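Local coordinates for alpha-1,6-mannanase (Bacteroides thetaiotaomicron, PDB 4V1S), which probably hydrolyses internal alpha-1,6-mannosidic bonds of mannan as a GH76 glycoside hydrolase, at residues Ala105-Asn108 against Cys109-Phe113; Ala292-Ala295 against Ser296-Lys300; Ser318-Asp321 against Ser322-Met326. All blocks are in the same frame, centred on the assembly; numbering follows the deposited sequence.

How the contacts relate
Each of the three contacts is a stretch of about two and a half turns within one helix of a chain whose mostly helical fold is consistent with the (alpha/alpha)6 barrel of family GH76. Contacts 2 and 3 belong to successive helices, 284-301 and 313-330; their centres lie 12 Å apart and they touch directly. Glu298 OE2 probably accepts a hydrogen bond from Trp323 NE1 at 2.9 Å, and Leu294 CD2 packs on Met326 CG at 3.6 Å. Contact 1, on helix 99-114, stands apart on the opposite side of the chain's centre: its centre is 35 Å from that of contact 2 and 25 Å from that of contact 3, with nearest atoms about 25 Å and 14 Å away.

Contact 1: residues Ala105-Asn108 against Cys109-Phe113; sequences ALMN and CFLNF
The Phe110 ring meets Met107 SD obliquely, a Met-aromatic contact with the sulfur 5.4 Å from the ring centroid and 68° off the ring normal. SD comes closest to Phe110 CD2, at 4.1 Å. The same ring also meets Tyr164 of helix 162-177, the two planes about 55° apart. One turn further on, the Phe113 ring has Cys109 O in plane at its edge. With CG placed opposite the backbone N (chi1 178°) and the chain bent at both chi2 and chi3, Met107 brings its thioether against two residues of the following turn. Its CG touches Leu111 CD1 at 4.0 Å, while SD lies 4.1 Å from Leu111 CG. This is an i to i+3 and i to i+4 arrangement on helix 99-114, which in an (alpha/alpha)6-type fold packs between neighbouring helices: Leu106 rests on Leu88 and Thr92 of helix 81-97, and Phe110 on Leu152 of helix 142-159. The backbone carries the turn with ordinary helical bonds, Leu111 N giving to Met107 O at 2.9 Å and Cys109 N to Ala105 O at 2.9 Å. Leu111 also folds its side chain back over the acceptor of its own amide, with CG 3.3 Å from Met107 O. Cys109 CB packs against Ala105 O at 3.4 Å, and buried Asn112 turns its amide oxygen to Ser68 and Asn115.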
ATOM      1  N   ALA A 105      15.991   7.197  -9.678  1.00 15.35           N
ATOM      2  CA  ALA A 105      14.554   7.485  -9.683  1.00 15.93           C
ATOM      3  C   ALA A 105      14.005   7.377  -8.264  1.00 12.26           C
ATOM      4  O   ALA A 105      13.198   8.222  -7.808  1.00 12.78           O
ATOM      5  CB  ALA A 105      13.813   6.519 -10.597  1.00 16.37           C
ATOM      6  N   LEU A 106      14.479   6.356  -7.557  1.00 13.06           N
ATOM      7  CA  LEU A 106      14.081   6.139  -6.160  1.00 12.30           C
ATOM      8  C   LEU A 106      14.555   7.303  -5.278  1.00 14.29           C
ATOM      9  O   LEU A 106      13.799   7.808  -4.454  1.00 12.76           O
ATOM     10  CB  LEU A 106      14.597   4.801  -5.637  1.00 12.60           C
ATOM     11  CG  LEU A 106      14.328   4.502  -4.160  1.00 12.96           C
ATOM     12  CD1 LEU A 106      12.840   4.589  -3.813  1.00 13.91           C
ATOM     13  CD2 LEU A 106      14.910   3.143  -3.828  1.00 15.59           C
ATOM     14  N   MET A 107      15.808   7.730  -5.444  1.00 13.06           N
ATOM     15  CA  MET A 107      16.319   8.844  -4.667  1.00 12.30           C
ATOM     16  C   MET A 107      15.565  10.135  -4.975  1.00 13.79           C
ATOM     17  O   MET A 107      15.233  10.899  -4.065  1.00 14.08           O
ATOM     18  CB  MET A 107      17.806   9.052  -4.888  1.00 16.11           C
ATOM     19  CG  MET A 107      18.345  10.248  -4.114  1.00 17.42           C
ATOM     20  SD  MET A 107      18.120  10.120  -2.312  1.00 23.01           S
ATOM     21  CE  MET A 107      19.308   8.851  -1.914  1.00 23.46           C
ATOM     22  N   ASN A 108      15.284  10.390  -6.249  1.00 14.27           N
ATOM     23  CA  ASN A 108      14.504  11.574  -6.602  1.00 14.65           C
ATOM     24  C   ASN A 108      13.080  11.566  -5.998  1.00 12.51           C
ATOM     25  O   ASN A 108      12.539  12.585  -5.563  1.00 12.23           O
ATOM     26  CB  ASN A 108      14.457  11.749  -8.116  1.00 15.46           C
ATOM     27  CG  ASN A 108      15.779  12.211  -8.674  1.00 19.93           C
ATOM     28  OD1 ASN A 108      16.578  12.835  -7.965  1.00 23.89           O
ATOM     29  ND2 ASN A 108      16.032  11.909  -9.942  1.00 22.69           N
ATOM     30  N   CYS A 109      12.488  10.378  -5.933  1.00 11.26           N
ATOM     31  CA  CYS A 109      11.179  10.233  -5.276  1.00 10.46           C
ATOM     32  C   CYS A 109      11.299  10.480  -3.784  1.00 11.71           C
ATOM     33  O   CYS A 109      10.511  11.226  -3.208  1.00 11.22           O
ATOM     34  CB  CYS A 109      10.678   8.834  -5.602  1.00 11.74           C
ATOM     35  SG  CYS A 109       9.156   8.385  -4.831  1.00 13.17           S
ATOM     36  N   PHE A 110      12.337   9.926  -3.163  1.00 11.71           N
ATOM     37  CA  PHE A 110      12.579  10.165  -1.723  1.00 10.32           C
ATOM     38  C   PHE A 110      12.737  11.636  -1.396  1.00 10.45           C
ATOM     39  O   PHE A 110      12.125  12.170  -0.443  1.00 11.85           O
ATOM     40  CB  PHE A 110      13.794   9.379  -1.246  1.00 11.79           C
ATOM     41  CG  PHE A 110      14.116   9.603   0.202  1.00 12.26           C
ATOM     42  CD1 PHE A 110      13.331   9.039   1.194  1.00 12.28           C
ATOM     43  CD2 PHE A 110      15.163  10.428   0.573  1.00 14.70           C
ATOM     44  CE1 PHE A 110      13.623   9.243   2.540  1.00 12.68           C
ATOM     45  CE2 PHE A 110      15.455  10.650   1.909  1.00 16.29           C
ATOM     46  CZ  PHE A 110      14.692  10.042   2.895  1.00 14.41           C
ATOM     47  N   LEU A 111      13.458  12.323  -2.261  1.00 11.87           N
ATOM     48  CA  LEU A 111      13.649  13.765  -2.111  1.00 12.32           C
ATOM     49  C   LEU A 111      12.343  14.519  -2.347  1.00 12.40           C
ATOM     50  O   LEU A 111      12.103  15.555  -1.719  1.00 14.59           O
ATOM     51  CB  LEU A 111      14.773  14.268  -3.025  1.00 14.89           C
ATOM     52  CG  LEU A 111      16.167  13.746  -2.645  1.00 16.91           C
ATOM     53  CD1 LEU A 111      17.175  14.086  -3.738  1.00 20.71           C
ATOM     54  CD2 LEU A 111      16.646  14.274  -1.303  1.00 21.07           C
ATOM     55  N   ASN A 112      11.485  14.006  -3.223  1.00 12.42           N
ATOM     56  CA  ASN A 112      10.165  14.600  -3.342  1.00 12.21           C
ATOM     57  C   ASN A 112       9.321  14.394  -2.065  1.00 12.64           C
ATOM     58  O   ASN A 112       8.590  15.297  -1.657  1.00 13.31           O
ATOM     59  CB  ASN A 112       9.432  14.054  -4.557  1.00 11.27           C
ATOM     60  CG  ASN A 112       8.136  14.800  -4.829  1.00 12.20           C
ATOM     61  OD1 ASN A 112       8.113  16.027  -4.827  1.00 14.11           O
ATOM     62  ND2 ASN A 112       7.040  14.061  -4.949  1.00 12.02           N
ATOM     63  N   PHE A 113       9.402  13.208  -1.488  1.00 11.24           N
ATOM     64  CA  PHE A 113       8.740  12.916  -0.241  1.00 10.49           C
ATOM     65  C   PHE A 113       9.192  13.888   0.853  1.00 12.79           C
ATOM     66  O   PHE A 113       8.388  14.261   1.703  1.00 11.92           O
ATOM     67  CB  PHE A 113       8.946  11.456   0.228  1.00 10.43           C
ATOM     68  CG  PHE A 113       7.864  10.537  -0.243  1.00  9.80           C
ATOM     69  CD1 PHE A 113       7.828  10.101  -1.583  1.00 11.90           C
ATOM     70  CD2 PHE A 113       6.831  10.164   0.595  1.00  9.05           C
ATOM     71  CE1 PHE A 113       6.785   9.317  -2.041  1.00 13.62           C
ATOM     72  CE2 PHE A 113       5.766   9.377   0.126  1.00 10.07           C
ATOM     73  CZ  PHE A 113       5.744   8.937  -1.180  1.00 10.34           C
TER

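Contact 2: residues Ala292-Ala295 against Ser296-Lys300; sequences ATLA and SSEAK
Ser297 donates twice to the carbonyl oxygen of Thr293 inside helix 284-301, one of the helices of a fold consistent with the (alpha/alpha)6 barrel of GH76 enzymes. Of the hydrogen bonds, two reach this oxygen: Ser297 N at 2.9 Å and Ser297 OG at 2.8 Å, from opposite faces of the carbonyl plane. The hydroxyl stands above that plane, 41° out of it, instead of meeting a lone pair. Ser297 can do this because its OG lies beside the backbone N (chi1 -63°), which turns it back along the helix and satisfies a buried hydroxyl within one turn. The remaining backbone bonds are regular, Glu298 N giving to Leu294 O and Ala299 N to Ala295 O. Other polar side-chain ends find partners beyond the two segments: Ser296 OG bonds to Asp244 O, and Thr293 OG1 to Asn245 O and Gln289 NE2. Glu298 divides its carboxylate between a salt bridge from OE1 to Lys338 and a probable hydrogen bond from Trp323 to OE2, so both oxygens have partners, and the neighbouring lysine would probably favour the charged form. The remaining contacts across the segments are van der Waals ones between carbon and oxygen. Leu294, which turns toward helices 264-281 and 313-330 and packs against Ile271 and Ser322, also crosses the Glu298 side chain, whose OE2 passes 3.9 Å from Leu294 CG. Thr293 CG2 sits 4.0 Å from Ser297 OG. Lower on the Glu298 chain, which runs extended beyond CG, Glu298 CG rests 3.3 Å from Leu294 O.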
ATOM      1  N   ALA A 292      -7.507 -17.762   6.004  1.00 14.01           N
ATOM      2  CA  ALA A 292      -8.964 -17.610   6.066  1.00 15.15           C
ATOM      3  C   ALA A 292      -9.436 -16.287   5.471  1.00 14.32           C
ATOM      4  O   ALA A 292     -10.399 -16.241   4.684  1.00 15.84           O
ATOM      5  CB  ALA A 292      -9.466 -17.755   7.498  1.00 17.19           C
ATOM      6  N   THR A 293      -8.775 -15.200   5.871  1.00 15.49           N
ATOM      7  CA  THR A 293      -9.113 -13.889   5.352  1.00 14.46           C
ATOM      8  C   THR A 293      -8.819 -13.757   3.838  1.00 13.41           C
ATOM      9  O   THR A 293      -9.632 -13.190   3.104  1.00 13.32           O
ATOM     10  CB  THR A 293      -8.397 -12.809   6.152  1.00 13.24           C
ATOM     11  OG1 THR A 293      -8.834 -12.868   7.517  1.00 14.30           O
ATOM     12  CG2 THR A 293      -8.606 -11.405   5.581  1.00 13.95           C
ATOM     13  N   LEU A 294      -7.715 -14.324   3.384  1.00 14.71           N
ATOM     14  CA  LEU A 294      -7.389 -14.306   1.962  1.00 14.79           C
ATOM     15  C   LEU A 294      -8.433 -15.105   1.132  1.00 11.47           C
ATOM     16  O   LEU A 294      -8.891 -14.630   0.107  1.00 14.07           O
ATOM     17  CB  LEU A 294      -5.983 -14.802   1.713  1.00 15.43           C
ATOM     18  CG  LEU A 294      -5.522 -14.777   0.282  1.00 13.37           C
ATOM     19  CD1 LEU A 294      -5.546 -13.399  -0.357  1.00 18.38           C
ATOM     20  CD2 LEU A 294      -4.131 -15.380   0.240  1.00 15.03           C
ATOM     21  N   ALA A 295      -8.855 -16.260   1.593  1.00 12.71           N
ATOM     22  CA  ALA A 295      -9.869 -17.007   0.873  1.00 14.26           C
ATOM     23  C   ALA A 295     -11.174 -16.228   0.768  1.00 14.59           C
ATOM     24  O   ALA A 295     -11.805 -16.201  -0.283  1.00 15.45           O
ATOM     25  CB  ALA A 295     -10.099 -18.369   1.533  1.00 15.92           C
ATOM     26  N   SER A 296     -11.598 -15.610   1.870  1.00 13.05           N
ATOM     27  CA  SER A 296     -12.827 -14.819   1.876  1.00 13.64           C
ATOM     28  C   SER A 296     -12.692 -13.561   1.016  1.00 12.65           C
ATOM     29  O   SER A 296     -13.669 -13.095   0.403  1.00 14.28           O
ATOM     30  CB  SER A 296     -13.202 -14.433   3.287  1.00 13.80           C
ATOM     31  OG  SER A 296     -13.669 -15.578   3.999  1.00 16.84           O
ATOM     32  N   SER A 297     -11.489 -13.031   0.944  1.00 13.79           N
ATOM     33  CA  SER A 297     -11.227 -11.873   0.107  1.00 12.57           C
ATOM     34  C   SER A 297     -11.286 -12.254  -1.383  1.00 12.95           C
ATOM     35  O   SER A 297     -11.884 -11.532  -2.188  1.00 12.85           O
ATOM     36  CB  SER A 297      -9.845 -11.283   0.406  1.00 12.04           C
ATOM     37  OG  SER A 297      -9.767 -10.791   1.762  1.00 13.07           O
ATOM     38  N   GLU A 298     -10.719 -13.399  -1.742  1.00 17.21           N
ATOM     39  CA  GLU A 298     -10.866 -13.896  -3.119  1.00 17.27           C
ATOM     40  C   GLU A 298     -12.348 -14.122  -3.465  1.00 15.38           C
ATOM     41  O   GLU A 298     -12.828 -13.701  -4.510  1.00 14.95           O
ATOM     42  CB  GLU A 298     -10.096 -15.204  -3.315  1.00 16.65           C
ATOM     43  CG  GLU A 298      -8.600 -15.081  -3.179  1.00 18.19           C
ATOM     44  CD  GLU A 298      -7.880 -16.372  -3.455  1.00 20.88           C
ATOM     45  OE1 GLU A 298      -8.484 -17.272  -4.085  1.00 24.01           O
ATOM     46  OE2 GLU A 298      -6.702 -16.489  -3.071  1.00 17.01           O
ATOM     47  N   ALA A 299     -13.085 -14.790  -2.572  1.00 14.33           N
ATOM     48  CA  ALA A 299     -14.486 -15.071  -2.843  1.00 14.97           C
ATOM     49  C   ALA A 299     -15.260 -13.782  -3.039  1.00 12.56           C
ATOM     50  O   ALA A 299     -16.126 -13.711  -3.893  1.00 15.37           O
ATOM     51  CB  ALA A 299     -15.094 -15.882  -1.725  1.00 14.95           C
ATOM     52  N   LYS A 300     -14.961 -12.756  -2.232  1.00 14.33           N
ATOM     53  CA  LYS A 300     -15.745 -11.524  -2.317  1.00 13.94           C
ATOM     54  C   LYS A 300     -15.379 -10.678  -3.554  1.00 13.02           C
ATOM     55  O   LYS A 300     -16.255 -10.159  -4.239  1.00 15.70           O
ATOM     56  CB  LYS A 300     -15.586 -10.686  -1.061  1.00 14.85           C
ATOM     57  CG  LYS A 300     -16.382  -9.401  -1.089  1.00 15.74           C
ATOM     58  CD  LYS A 300     -16.423  -8.713   0.265  1.00 18.70           C
ATOM     59  CE  LYS A 300     -17.162  -7.392   0.189  1.00 18.60           C
ATOM     60  NZ  LYS A 300     -18.634  -7.580   0.105  1.00 19.44           N
TER

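Contact 3: residues Ser318-Asp321 against Ser322-Met326; sequences SIID and SWFDM
Ser322 grips Ser318 O twice in helix 313-330, at a buried contact of the probable (alpha/alpha)6 barrel: Ser322 OG reaches it at 2.8 Å and Ser322 N at 3.0 Å, from opposite faces of the carbonyl plane. Ser318 is modelled in two conformers, and these bonds are those of one. One turn later Asp325 N bonds to Asp321 O at 2.9 Å. Both aspartates have outside partners, Asp321 a salt bridge to Arg386 and a hydrogen bond to Tyr382, Asp325 a salt bridge to Arg272. Asp321 OD1 also lies at the edge of the Phe324 ring, in its plane and 3.9 Å from Phe324 CD2, the carboxylate turned 54° from that plane. The Trp323 indole, with Glu298 the probable partner of its NE1, turns one face to the preceding turn, with Ile319 O 3.5 Å above it, offset toward the rim. In one of its two deposited conformers, Ile319 places CG2 over the face, a CH-pi contact 4.1 Å from the centroid of the six-membered ring. Ile320 splits its branches between the two aromatics: CG1 reaches Trp323 CZ3, and CG2, set opposite the backbone N, runs alongside Phe324, meeting Phe324 CE2 at 3.6 Å.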
ATOM      1  N   SER A 318      -3.722  -4.727  -2.943  1.00 11.96           N
ATOM      2  CA  SER A 318      -3.243  -5.387  -1.703  0.50 11.22           C
ATOM      3  C   SER A 318      -3.522  -6.890  -1.688  1.00 12.02           C
ATOM      4  O   SER A 318      -2.791  -7.652  -1.050  1.00 12.41           O
ATOM      5  CB  SER A 318      -3.810  -4.732  -0.443  0.50 11.84           C
ATOM      6  OG  SER A 318      -5.204  -4.866  -0.365  0.50 14.11           O
ATOM      7  N   ILE A 319      -4.560  -7.319  -2.406  1.00 12.93           N
ATOM      8  CA  ILE A 319      -4.835  -8.754  -2.526  0.50 12.87           C
ATOM      9  C   ILE A 319      -3.747  -9.395  -3.393  1.00 12.20           C
ATOM     10  O   ILE A 319      -3.258 -10.500  -3.096  1.00 13.32           O
ATOM     11  CB  ILE A 319      -6.241  -9.013  -3.094  0.50 13.45           C
ATOM     12  CG1 ILE A 319      -7.308  -8.424  -2.150  0.50 16.34           C
ATOM     13  CG2 ILE A 319      -6.461 -10.505  -3.355  0.50 15.29           C
ATOM     14  CD1 ILE A 319      -7.170  -8.794  -0.684  0.50 17.82           C
ATOM     15  N   ILE A 320      -3.330  -8.690  -4.454  1.00 11.86           N
ATOM     16  CA  ILE A 320      -2.252  -9.199  -5.304  1.00 11.14           C
ATOM     17  C   ILE A 320      -0.942  -9.272  -4.524  1.00 12.02           C
ATOM     18  O   ILE A 320      -0.229 -10.290  -4.598  1.00 12.78           O
ATOM     19  CB  ILE A 320      -2.101  -8.362  -6.582  1.00 10.57           C
ATOM     20  CG1 ILE A 320      -3.423  -8.298  -7.356  1.00 13.33           C
ATOM     21  CG2 ILE A 320      -0.980  -8.930  -7.449  1.00 12.87           C
ATOM     22  CD1 ILE A 320      -3.364  -7.500  -8.662  1.00 15.33           C
ATOM     23  N   ASP A 321      -0.633  -8.249  -3.719  1.00 12.31           N
ATOM     24  CA  ASP A 321       0.575  -8.318  -2.894  1.00 12.28           C
ATOM     25  C   ASP A 321       0.486  -9.467  -1.864  1.00 13.23           C
ATOM     26  O   ASP A 321       1.516 -10.069  -1.535  1.00 15.13           O
ATOM     27  CB  ASP A 321       0.837  -6.984  -2.147  1.00 12.81           C
ATOM     28  CG  ASP A 321       1.747  -6.051  -2.915  1.00 16.69           C
ATOM     29  OD1 ASP A 321       2.398  -6.540  -3.864  1.00 16.89           O
ATOM     30  OD2 ASP A 321       1.823  -4.856  -2.546  1.00 15.64           O
ATOM     31  N   SER A 322      -0.732  -9.766  -1.375  1.00 11.88           N
ATOM     32  CA  SER A 322      -0.968 -10.906  -0.480  1.00 11.96           C
ATOM     33  C   SER A 322      -0.626 -12.213  -1.179  1.00 15.01           C
ATOM     34  O   SER A 322      -0.000 -13.097  -0.576  1.00 15.11           O
ATOM     35  CB  SER A 322      -2.423 -10.899   0.072  1.00 14.40           C
ATOM     36  OG  SER A 322      -2.646  -9.731   0.875  1.00 14.71           O
ATOM     37  N   TRP A 323      -1.064 -12.352  -2.428  1.00 11.26           N
ATOM     38  CA  TRP A 323      -0.697 -13.524  -3.217  1.00 12.23           C
ATOM     39  C   TRP A 323       0.835 -13.679  -3.347  1.00 15.57           C
ATOM     40  O   TRP A 323       1.357 -14.792  -3.204  1.00 15.56           O
ATOM     41  CB  TRP A 323      -1.374 -13.527  -4.576  1.00 14.51           C
ATOM     42  CG  TRP A 323      -2.789 -13.720  -4.539  1.00 13.66           C
ATOM     43  CD1 TRP A 323      -3.520 -14.462  -3.636  1.00 13.78           C
ATOM     44  CD2 TRP A 323      -3.717 -13.208  -5.488  1.00 11.78           C
ATOM     45  NE1 TRP A 323      -4.852 -14.432  -3.977  1.00 15.14           N
ATOM     46  CE2 TRP A 323      -5.004 -13.690  -5.126  1.00 14.18           C
ATOM     47  CE3 TRP A 323      -3.582 -12.423  -6.630  1.00 12.07           C
ATOM     48  CZ2 TRP A 323      -6.171 -13.343  -5.840  1.00 17.66           C
ATOM     49  CZ3 TRP A 323      -4.745 -12.096  -7.364  1.00 15.06           C
ATOM     50  CH2 TRP A 323      -6.014 -12.554  -6.960  1.00 15.51           C
ATOM     51  N   PHE A 324       1.546 -12.595  -3.665  1.00 13.52           N
ATOM     52  CA  PHE A 324       2.991 -12.659  -3.742  1.00 14.27           C
ATOM     53  C   PHE A 324       3.586 -13.092  -2.403  1.00 14.74           C
ATOM     54  O   PHE A 324       4.507 -13.908  -2.383  1.00 17.24           O
ATOM     55  CB  PHE A 324       3.568 -11.320  -4.206  1.00 14.11           C
ATOM     56  CG  PHE A 324       3.291 -10.981  -5.669  1.00 13.49           C
ATOM     57  CD1 PHE A 324       3.588 -11.912  -6.684  1.00 14.79           C
ATOM     58  CD2 PHE A 324       2.792  -9.722  -6.041  1.00 15.20           C
ATOM     59  CE1 PHE A 324       3.387 -11.588  -8.019  1.00 16.35           C
ATOM     60  CE2 PHE A 324       2.634  -9.382  -7.372  1.00 15.63           C
ATOM     61  CZ  PHE A 324       2.899 -10.328  -8.364  1.00 15.99           C
ATOM     62  N   ASP A 325       3.071 -12.551  -1.284  1.00 13.92           N
ATOM     63  CA  ASP A 325       3.572 -12.939   0.021  1.00 15.10           C
ATOM     64  C   ASP A 325       3.297 -14.411   0.295  1.00 15.63           C
ATOM     65  O   ASP A 325       4.132 -15.089   0.898  1.00 19.16           O
ATOM     66  CB  ASP A 325       2.939 -12.149   1.159  1.00 16.31           C
ATOM     67  CG  ASP A 325       3.419 -10.728   1.251  1.00 18.01           C
ATOM     68  OD1 ASP A 325       4.393 -10.297   0.559  1.00 17.75           O
ATOM     69  OD2 ASP A 325       2.777 -10.002   2.029  1.00 21.76           O
ATOM     70  N   MET A 326       2.139 -14.913  -0.137  1.00 16.17           N
ATOM     71  CA  MET A 326       1.829 -16.330   0.030  0.50 18.01           C
ATOM     72  C   MET A 326       2.825 -17.206  -0.731  1.00 18.18           C
ATOM     73  O   MET A 326       3.261 -18.220  -0.219  1.00 22.14           O
ATOM     74  CB  MET A 326       0.397 -16.667  -0.398  0.50 17.29           C
ATOM     75  CG  MET A 326      -0.642 -16.317   0.640  0.50 20.22           C
ATOM     76  SD  MET A 326      -0.397 -17.196   2.210  0.50 22.72           S
ATOM     77  CE  MET A 326      -1.911 -16.770   3.056  0.50 21.24           C
TER